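Local coordinates for ESX-5 secretion-associated protein EspG5 (Mycobacterium marinum, PDB 6VJ5) that acts as a cytoplasmic chaperone for its cognate PE/PPE proteins, prevents aggregation of PE/PPE dimers and is required for secretion of LipY and PE31/PPE18, at residues P81-V86 against G292-H297; S160-D165 against D218-V223. All coordinates share one frame; numbering follows the deposited sequence.

Contact 1: P81-V86 against G292-H297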
ATOM      1  N   PRO C  81       0.380  22.515  -0.700  1.00 66.62           N
ATOM      2  CA  PRO C  81       0.573  23.795  -1.386  1.00 69.15           C
ATOM      3  C   PRO C  81      -0.737  24.362  -1.902  1.00 67.21           C
ATOM      4  O   PRO C  81      -1.697  23.637  -2.175  1.00 68.07           O
ATOM      5  CB  PRO C  81       1.508  23.431  -2.546  1.00 73.53           C
ATOM      6  CG  PRO C  81       1.103  22.024  -2.886  1.00 72.07           C
ATOM      7  CD  PRO C  81       0.717  21.366  -1.562  1.00 70.31           C
ATOM      8  N   ASP C  82      -0.773  25.692  -2.001  1.00 64.35           N
ATOM      9  CA  ASP C  82      -1.872  26.345  -2.700  1.00 77.66           C
ATOM     10  C   ASP C  82      -1.657  26.307  -4.208  1.00 77.20           C
ATOM     11  O   ASP C  82      -2.622  26.283  -4.979  1.00 74.18           O
ATOM     12  CB  ASP C  82      -2.016  27.791  -2.224  1.00 88.32           C
ATOM     13  CG  ASP C  82      -2.189  27.901  -0.715  1.00 88.95           C
ATOM     14  OD1 ASP C  82      -3.037  27.181  -0.140  1.00 83.46           O
ATOM     15  OD2 ASP C  82      -1.475  28.722  -0.104  1.00 86.72           O
ATOM     16  N   LEU C  83      -0.400  26.284  -4.636  1.00 62.21           N
ATOM     17  CA  LEU C  83      -0.027  26.307  -6.039  1.00 60.71           C
ATOM     18  C   LEU C  83       1.165  25.392  -6.249  1.00 63.51           C
ATOM     19  O   LEU C  83       2.095  25.372  -5.436  1.00 61.62           O
ATOM     20  CB  LEU C  83       0.327  27.727  -6.484  1.00 70.78           C
ATOM     21  CG  LEU C  83       0.739  27.916  -7.940  1.00 65.04           C
ATOM     22  CD1 LEU C  83      -0.422  27.628  -8.872  1.00 73.18           C
ATOM     23  CD2 LEU C  83       1.266  29.330  -8.144  1.00 73.36           C
ATOM     24  N   GLU C  84       1.117  24.619  -7.330  1.00 61.62           N
ATOM     25  CA  GLU C  84       2.232  23.787  -7.756  1.00 63.00           C
ATOM     26  C   GLU C  84       2.511  24.065  -9.224  1.00 57.38           C
ATOM     27  O   GLU C  84       1.600  24.005 -10.054  1.00 50.25           O
ATOM     28  CB  GLU C  84       1.945  22.297  -7.550  1.00 65.03           C
ATOM     29  CG  GLU C  84       2.611  21.704  -6.316  1.00 71.69           C
ATOM     30  CD  GLU C  84       2.021  20.366  -5.920  1.00 67.24           C
ATOM     31  OE1 GLU C  84       0.899  20.049  -6.367  1.00 58.61           O
ATOM     32  OE2 GLU C  84       2.679  19.629  -5.158  1.00 72.57           O
ATOM     33  N   VAL C  85       3.758  24.407  -9.527  1.00 52.61           N
ATOM     34  CA  VAL C  85       4.240  24.564 -10.893  1.00 53.02           C
ATOM     35  C   VAL C  85       5.231  23.442 -11.149  1.00 48.90           C
ATOM     36  O   VAL C  85       6.165  23.242 -10.363  1.00 53.42           O
ATOM     37  CB  VAL C  85       4.894  25.939 -11.112  1.00 59.92           C
ATOM     38  CG1 VAL C  85       5.496  26.029 -12.502  1.00 61.20           C
ATOM     39  CG2 VAL C  85       3.875  27.051 -10.909  1.00 56.89           C
ATOM     40  N   VAL C  86       5.021  22.698 -12.228  1.00 52.13           N
ATOM     41  CA  VAL C  86       5.824  21.523 -12.534  1.00 52.47           C
ATOM     42  C   VAL C  86       6.542  21.743 -13.856  1.00 51.36           C
ATOM     43  O   VAL C  86       5.987  22.342 -14.783  1.00 54.67           O
ATOM     44  CB  VAL C  86       4.960  20.247 -12.595  1.00 58.07           C
ATOM     45  CG1 VAL C  86       5.751  19.105 -13.221  1.00 54.29           C
ATOM     46  CG2 VAL C  86       4.471  19.875 -11.207  1.00 53.81           C
ATOM     47  N   GLY C 292      -8.276  31.108 -10.347  1.00 88.78           N
ATOM     48  CA  GLY C 292      -7.950  32.520 -10.426  1.00 89.50           C
ATOM     49  C   GLY C 292      -6.532  32.855  -9.996  1.00 85.55           C
ATOM     50  O   GLY C 292      -5.643  32.003  -9.933  1.00 94.90           O
ATOM     51  N   GLU C 293      -6.339  34.136  -9.676  1.00 84.07           N
ATOM     52  CA  GLU C 293      -5.028  34.728  -9.437  1.00 87.39           C
ATOM     53  C   GLU C 293      -4.091  33.790  -8.692  1.00 82.98           C
ATOM     54  O   GLU C 293      -4.317  33.460  -7.524  1.00 91.40           O
ATOM     55  CB  GLU C 293      -5.191  36.029  -8.649  1.00 99.57           C
ATOM     56  CG  GLU C 293      -5.855  37.139  -9.434  1.00113.44           C
ATOM     57  CD  GLU C 293      -6.025  38.404  -8.623  1.00118.53           C
ATOM     58  OE1 GLU C 293      -5.611  38.419  -7.444  1.00116.01           O
ATOM     59  OE2 GLU C 293      -6.577  39.384  -9.166  1.00120.21           O
ATOM     60  N   TRP C 294      -3.008  33.402  -9.365  1.00 81.63           N
ATOM     61  CA  TRP C 294      -2.129  32.368  -8.840  1.00 82.73           C
ATOM     62  C   TRP C 294      -1.166  32.903  -7.790  1.00 80.49           C
ATOM     63  O   TRP C 294      -0.836  32.191  -6.838  1.00 81.95           O
ATOM     64  CB  TRP C 294      -1.354  31.723  -9.991  1.00 79.98           C
ATOM     65  CG  TRP C 294      -0.501  32.687 -10.763  1.00 70.35           C
ATOM     66  CD1 TRP C 294      -0.896  33.480 -11.803  1.00 68.68           C
ATOM     67  CD2 TRP C 294       0.890  32.954 -10.562  1.00 69.35           C
ATOM     68  NE1 TRP C 294       0.164  34.223 -12.261  1.00 70.62           N
ATOM     69  CE2 TRP C 294       1.272  33.919 -11.516  1.00 64.50           C
ATOM     70  CE3 TRP C 294       1.850  32.471  -9.671  1.00 66.87           C
ATOM     71  CZ2 TRP C 294       2.572  34.410 -11.600  1.00 69.17           C
ATOM     72  CZ3 TRP C 294       3.139  32.960  -9.756  1.00 66.44           C
ATOM     73  CH2 TRP C 294       3.489  33.918 -10.713  1.00 71.90           C
ATOM     74  N   LYS C 295      -0.694  34.144  -7.939  1.00 83.13           N
ATOM     75  CA  LYS C 295       0.277  34.670  -6.985  1.00 81.16           C
ATOM     76  C   LYS C 295      -0.283  34.687  -5.569  1.00 95.30           C
ATOM     77  O   LYS C 295       0.469  34.521  -4.602  1.00 92.06           O
ATOM     78  CB  LYS C 295       0.718  36.072  -7.403  1.00 79.02           C
ATOM     79  CG  LYS C 295       1.281  36.126  -8.812  1.00 81.06           C
ATOM     80  CD  LYS C 295       2.449  37.092  -8.930  1.00 79.38           C
ATOM     81  CE  LYS C 295       2.002  38.485  -9.343  1.00 83.30           C
ATOM     82  NZ  LYS C 295       3.075  39.184 -10.115  1.00 84.43           N
ATOM     83  N   THR C 296      -1.594  34.878  -5.429  1.00 95.55           N
ATOM     84  CA  THR C 296      -2.261  34.909  -4.131  1.00 91.89           C
ATOM     85  C   THR C 296      -3.468  33.985  -4.195  1.00100.24           C
ATOM     86  O   THR C 296      -4.440  34.278  -4.899  1.00110.06           O
ATOM     87  CB  THR C 296      -2.685  36.332  -3.764  1.00 92.16           C
ATOM     88  OG1 THR C 296      -3.405  36.914  -4.859  1.00 89.99           O
ATOM     89  CG2 THR C 296      -1.469  37.186  -3.439  1.00 87.97           C
ATOM     90  N   HIS C 297      -3.406  32.869  -3.476  1.00 91.21           N
ATOM     91  CA  HIS C 297      -4.540  31.958  -3.420  1.00 91.37           C
ATOM     92  C   HIS C 297      -4.309  30.948  -2.309  1.00 98.77           C
ATOM     93  O   HIS C 297      -3.168  30.575  -2.022  1.00101.25           O
ATOM     94  CB  HIS C 297      -4.752  31.238  -4.757  1.00 91.18           C
ATOM     95  CG  HIS C 297      -6.101  30.604  -4.884  1.00103.69           C
ATOM     96  ND1 HIS C 297      -6.324  29.266  -4.637  1.00104.58           N
ATOM     97  CD2 HIS C 297      -7.303  31.132  -5.213  1.00108.62           C
ATOM     98  CE1 HIS C 297      -7.605  28.996  -4.817  1.00108.21           C
ATOM     99  NE2 HIS C 297      -8.221  30.111  -5.166  1.00111.05           N
TER
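Asp82 OD2 is held by the backbone N of Gly124 through a hydrogen bond, while the backbone O of His297, near the C-terminus, lies against the same side chain. Arg122 NH2 adds a long, weak ion pair to this oxygen. His297 O lies 3.2 Å from Asp82 OD2, but both are acceptors and no bond joins them. The carbonyl also sits against the carbon part of the side chain, 3.0 Å from Asp82 CB, which is a tight approach. The Gly124 N-H and the positive charge of Arg122 probably offset the oxygen facing the carboxylate and keep it ionised.

The next residue makes the apolar half of the contact. Leu83 reaches out with CG anti to its backbone N (chi1 -180°), and one methyl does the touching. Leu83 CD2 meets Trp294 CE3 at 3.5 Å, at the edge of the indole and near its plane. The same methyl, Leu83 CD2, is 4.0 Å from Trp294 CB. One face of the indole is covered from within its own segment, where Lys295 CG lies 3.3 Å above the ring plane, over its centre. Ser147 and Ile150 of helix 147-159 also touch the Trp294 side chain, and Leu289 touches Leu83. The His297 side chain lies by strands 115-123 and 221-231, against Arg122, Gln229 and Arg231.

Asp82 and Leu83 both pair through their backbones with Arg122 of strand 115-123. This is a classic beta bulge, here at the start of strand 83-91 in the large antiparallel sheet, with the C-terminal tail lying against it.

Contact 2: S160-D165 against D218-V223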
ATOM      1  N   SER C 160      21.020  24.013 -19.227  1.00 60.95           N
ATOM      2  CA  SER C 160      21.976  23.151 -18.542  1.00 61.75           C
ATOM      3  C   SER C 160      22.033  21.751 -19.137  1.00 61.43           C
ATOM      4  O   SER C 160      22.975  21.011 -18.837  1.00 65.19           O
ATOM      5  CB  SER C 160      21.647  23.053 -17.049  1.00 69.81           C
ATOM      6  OG  SER C 160      20.531  22.213 -16.818  1.00 77.06           O
ATOM      7  N   ILE C 161      21.061  21.374 -19.957  1.00 51.88           N
ATOM      8  CA  ILE C 161      21.058  20.099 -20.652  1.00 58.79           C
ATOM      9  C   ILE C 161      21.608  20.238 -22.063  1.00 64.20           C
ATOM     10  O   ILE C 161      22.443  19.445 -22.491  1.00 57.55           O
ATOM     11  CB  ILE C 161      19.632  19.505 -20.667  1.00 66.31           C
ATOM     12  CG1 ILE C 161      19.159  19.204 -19.246  1.00 64.77           C
ATOM     13  CG2 ILE C 161      19.592  18.251 -21.525  1.00 58.85           C
ATOM     14  CD1 ILE C 161      17.680  18.909 -19.153  1.00 60.81           C
ATOM     15  N   HIS C 162      21.157  21.257 -22.791  1.00 56.90           N
ATOM     16  CA  HIS C 162      21.492  21.406 -24.200  1.00 56.58           C
ATOM     17  C   HIS C 162      21.218  22.844 -24.606  1.00 59.72           C
ATOM     18  O   HIS C 162      20.130  23.367 -24.343  1.00 52.93           O
ATOM     19  CB  HIS C 162      20.673  20.437 -25.059  1.00 64.08           C
ATOM     20  CG  HIS C 162      20.804  20.667 -26.533  1.00 67.71           C
ATOM     21  ND1 HIS C 162      19.994  21.541 -27.222  1.00 64.63           N
ATOM     22  CD2 HIS C 162      21.638  20.123 -27.450  1.00 61.29           C
ATOM     23  CE1 HIS C 162      20.329  21.535 -28.500  1.00 62.82           C
ATOM     24  NE2 HIS C 162      21.324  20.682 -28.665  1.00 67.26           N
ATOM     25  N   HIS C 163      22.195  23.479 -25.237  1.00 69.86           N
ATOM     26  CA  HIS C 163      22.028  24.850 -25.680  1.00 67.67           C
ATOM     27  C   HIS C 163      21.370  24.874 -27.052  1.00 63.31           C
ATOM     28  O   HIS C 163      21.689  24.060 -27.922  1.00 56.68           O
ATOM     29  CB  HIS C 163      23.358  25.591 -25.743  1.00 65.41           C
ATOM     30  CG  HIS C 163      23.211  27.023 -26.148  1.00 74.54           C
ATOM     31  ND1 HIS C 163      23.373  27.447 -27.448  1.00 73.25           N
ATOM     32  CD2 HIS C 163      22.875  28.121 -25.432  1.00 83.91           C
ATOM     33  CE1 HIS C 163      23.165  28.749 -27.512  1.00 74.27           C
ATOM     34  NE2 HIS C 163      22.863  29.183 -26.302  1.00 79.64           N
ATOM     35  N   ALA C 164      20.452  25.818 -27.236  1.00 62.52           N
ATOM     36  CA  ALA C 164      19.743  25.954 -28.499  1.00 66.06           C
ATOM     37  C   ALA C 164      19.247  27.385 -28.626  1.00 64.17           C
ATOM     38  O   ALA C 164      18.942  28.041 -27.628  1.00 63.53           O
ATOM     39  CB  ALA C 164      18.575  24.968 -28.597  1.00 62.50           C
ATOM     40  N   ASP C 165      19.185  27.856 -29.846  1.00 58.17           N
ATOM     41  CA  ASP C 165      18.695  29.189 -30.146  1.00 57.02           C
ATOM     42  C   ASP C 165      17.260  29.112 -30.647  1.00 57.95           C
ATOM     43  O   ASP C 165      16.842  28.083 -31.185  1.00 56.63           O
ATOM     44  CB  ASP C 165      19.576  29.858 -31.204  1.00 72.36           C
ATOM     45  CG  ASP C 165      20.995  30.122 -30.707  1.00 77.94           C
ATOM     46  OD1 ASP C 165      21.148  30.751 -29.638  1.00 80.94           O
ATOM     47  OD2 ASP C 165      21.956  29.691 -31.382  1.00 76.87           O
ATOM     48  N   ASP C 218      13.265  14.166 -33.740  1.00 56.24           N
ATOM     49  CA  ASP C 218      14.561  13.855 -33.161  1.00 62.30           C
ATOM     50  C   ASP C 218      15.010  14.991 -32.250  1.00 54.79           C
ATOM     51  O   ASP C 218      15.983  15.692 -32.563  1.00 61.77           O
ATOM     52  CB  ASP C 218      15.593  13.611 -34.265  1.00 56.89           C
ATOM     53  CG  ASP C 218      16.964  13.277 -33.715  1.00 70.13           C
ATOM     54  OD1 ASP C 218      17.058  12.389 -32.843  1.00 70.40           O
ATOM     55  OD2 ASP C 218      17.948  13.907 -34.156  1.00 81.49           O
ATOM     56  N   PRO C 219      14.330  15.199 -31.127  1.00 60.56           N
ATOM     57  CA  PRO C 219      14.680  16.321 -30.251  1.00 58.53           C
ATOM     58  C   PRO C 219      15.955  16.036 -29.479  1.00 51.45           C
ATOM     59  O   PRO C 219      16.280  14.889 -29.163  1.00 51.20           O
ATOM     60  CB  PRO C 219      13.471  16.434 -29.316  1.00 56.65           C
ATOM     61  CG  PRO C 219      12.943  15.018 -29.247  1.00 60.87           C
ATOM     62  CD  PRO C 219      13.213  14.392 -30.604  1.00 60.26           C
ATOM     63  N   ALA C 220      16.688  17.106 -29.185  1.00 48.05           N
ATOM     64  CA  ALA C 220      17.881  17.006 -28.354  1.00 54.22           C
ATOM     65  C   ALA C 220      17.570  17.190 -26.877  1.00 57.48           C
ATOM     66  O   ALA C 220      18.323  16.697 -26.030  1.00 54.16           O
ATOM     67  CB  ALA C 220      18.921  18.044 -28.783  1.00 52.33           C
ATOM     68  N   ALA C 221      16.477  17.883 -26.559  1.00 68.51           N
ATOM     69  CA  ALA C 221      16.034  18.123 -25.195  1.00 66.44           C
ATOM     70  C   ALA C 221      14.629  18.697 -25.260  1.00 62.79           C
ATOM     71  O   ALA C 221      14.310  19.452 -26.184  1.00 53.56           O
ATOM     72  CB  ALA C 221      16.974  19.088 -24.465  1.00 58.62           C
ATOM     73  N   GLU C 222      13.789  18.323 -24.298  1.00 61.17           N
ATOM     74  CA  GLU C 222      12.446  18.871 -24.215  1.00 58.28           C
ATOM     75  C   GLU C 222      12.136  19.285 -22.782  1.00 51.49           C
ATOM     76  O   GLU C 222      12.749  18.804 -21.827  1.00 59.52           O
ATOM     77  CB  GLU C 222      11.363  17.875 -24.663  1.00 60.89           C
ATOM     78  CG  GLU C 222      11.733  16.933 -25.784  1.00 55.29           C
ATOM     79  CD  GLU C 222      10.523  16.169 -26.308  1.00 64.97           C
ATOM     80  OE1 GLU C 222       9.546  16.819 -26.739  1.00 67.13           O
ATOM     81  OE2 GLU C 222      10.540  14.919 -26.276  1.00 57.92           O
ATOM     82  N   VAL C 223      11.151  20.167 -22.645  1.00 52.86           N
ATOM     83  CA  VAL C 223      10.609  20.549 -21.346  1.00 58.43           C
ATOM     84  C   VAL C 223       9.097  20.652 -21.459  1.00 56.03           C
ATOM     85  O   VAL C 223       8.569  21.180 -22.443  1.00 56.88           O
ATOM     86  CB  VAL C 223      11.200  21.882 -20.848  1.00 49.51           C
ATOM     87  CG1 VAL C 223      10.653  22.236 -19.476  1.00 58.11           C
ATOM     88  CG2 VAL C 223      12.709  21.793 -20.814  1.00 65.24           C
TER
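The ring of His162 is set over Ala220, just before strand 221-231, with CG anti to the backbone N (chi1 171°), and chi2 of -88° turns a ring face to Ala220. The methyl lands on the middle of that face. Ala220 CB is 3.6 Å from the centroid of the His162 ring, 12° off the ring normal, which makes a CH-pi contact. The spacing to individual ring atoms is nearly even, from 3.6 Å between Ala220 CB and His162 NE2 to 4.0 Å between Ala220 CB and His162 ND1.

Next to the ring, at His162 CB, the contact is aliphatic. Ala221 CB lies 4.0 Å from His162 CB and equally far from Ile161 CG2, the branch of Ile161 that is anti to its backbone N. Leu158 of helix 147-159 also touches Ala221, and Leu89 of strand 83-91 touches Ile161.

The ND1 of the imidazole has its partner in strand 234-247: His162 ND1 is hydrogen-bonded to Asp246 OD2. The backbone of Asp246 also bonds to Ala220 and Ala221. Asp246 therefore bonds to both partners of the CH-pi contact and probably contributes to positioning them. No polar bond crosses between the segments themselves. The carboxylate partner implies that ND1 probably carries a proton, and it would tend to stabilise positive charge on the imidazole.

Overall arrangement
Contacts 1 and 2 hold loops at the two ends of the same pair of neighbouring antiparallel strands. Contact 1 lies where strand 83-91 begins and 221-231 ends; contact 2 lies where 221-231 begins and 83-91 ends. Their centres are 28 Å apart, on opposite sides of the chain's centre, and their nearest atoms are about 7 Å apart, so they do not touch. Helix 147-159 links them: its first turn touches Trp294, and its far end leads into 160-165. In sequence, both segments of contact 2 fall between those of contact 1. Neither contact is touched by another protein chain of the assembly.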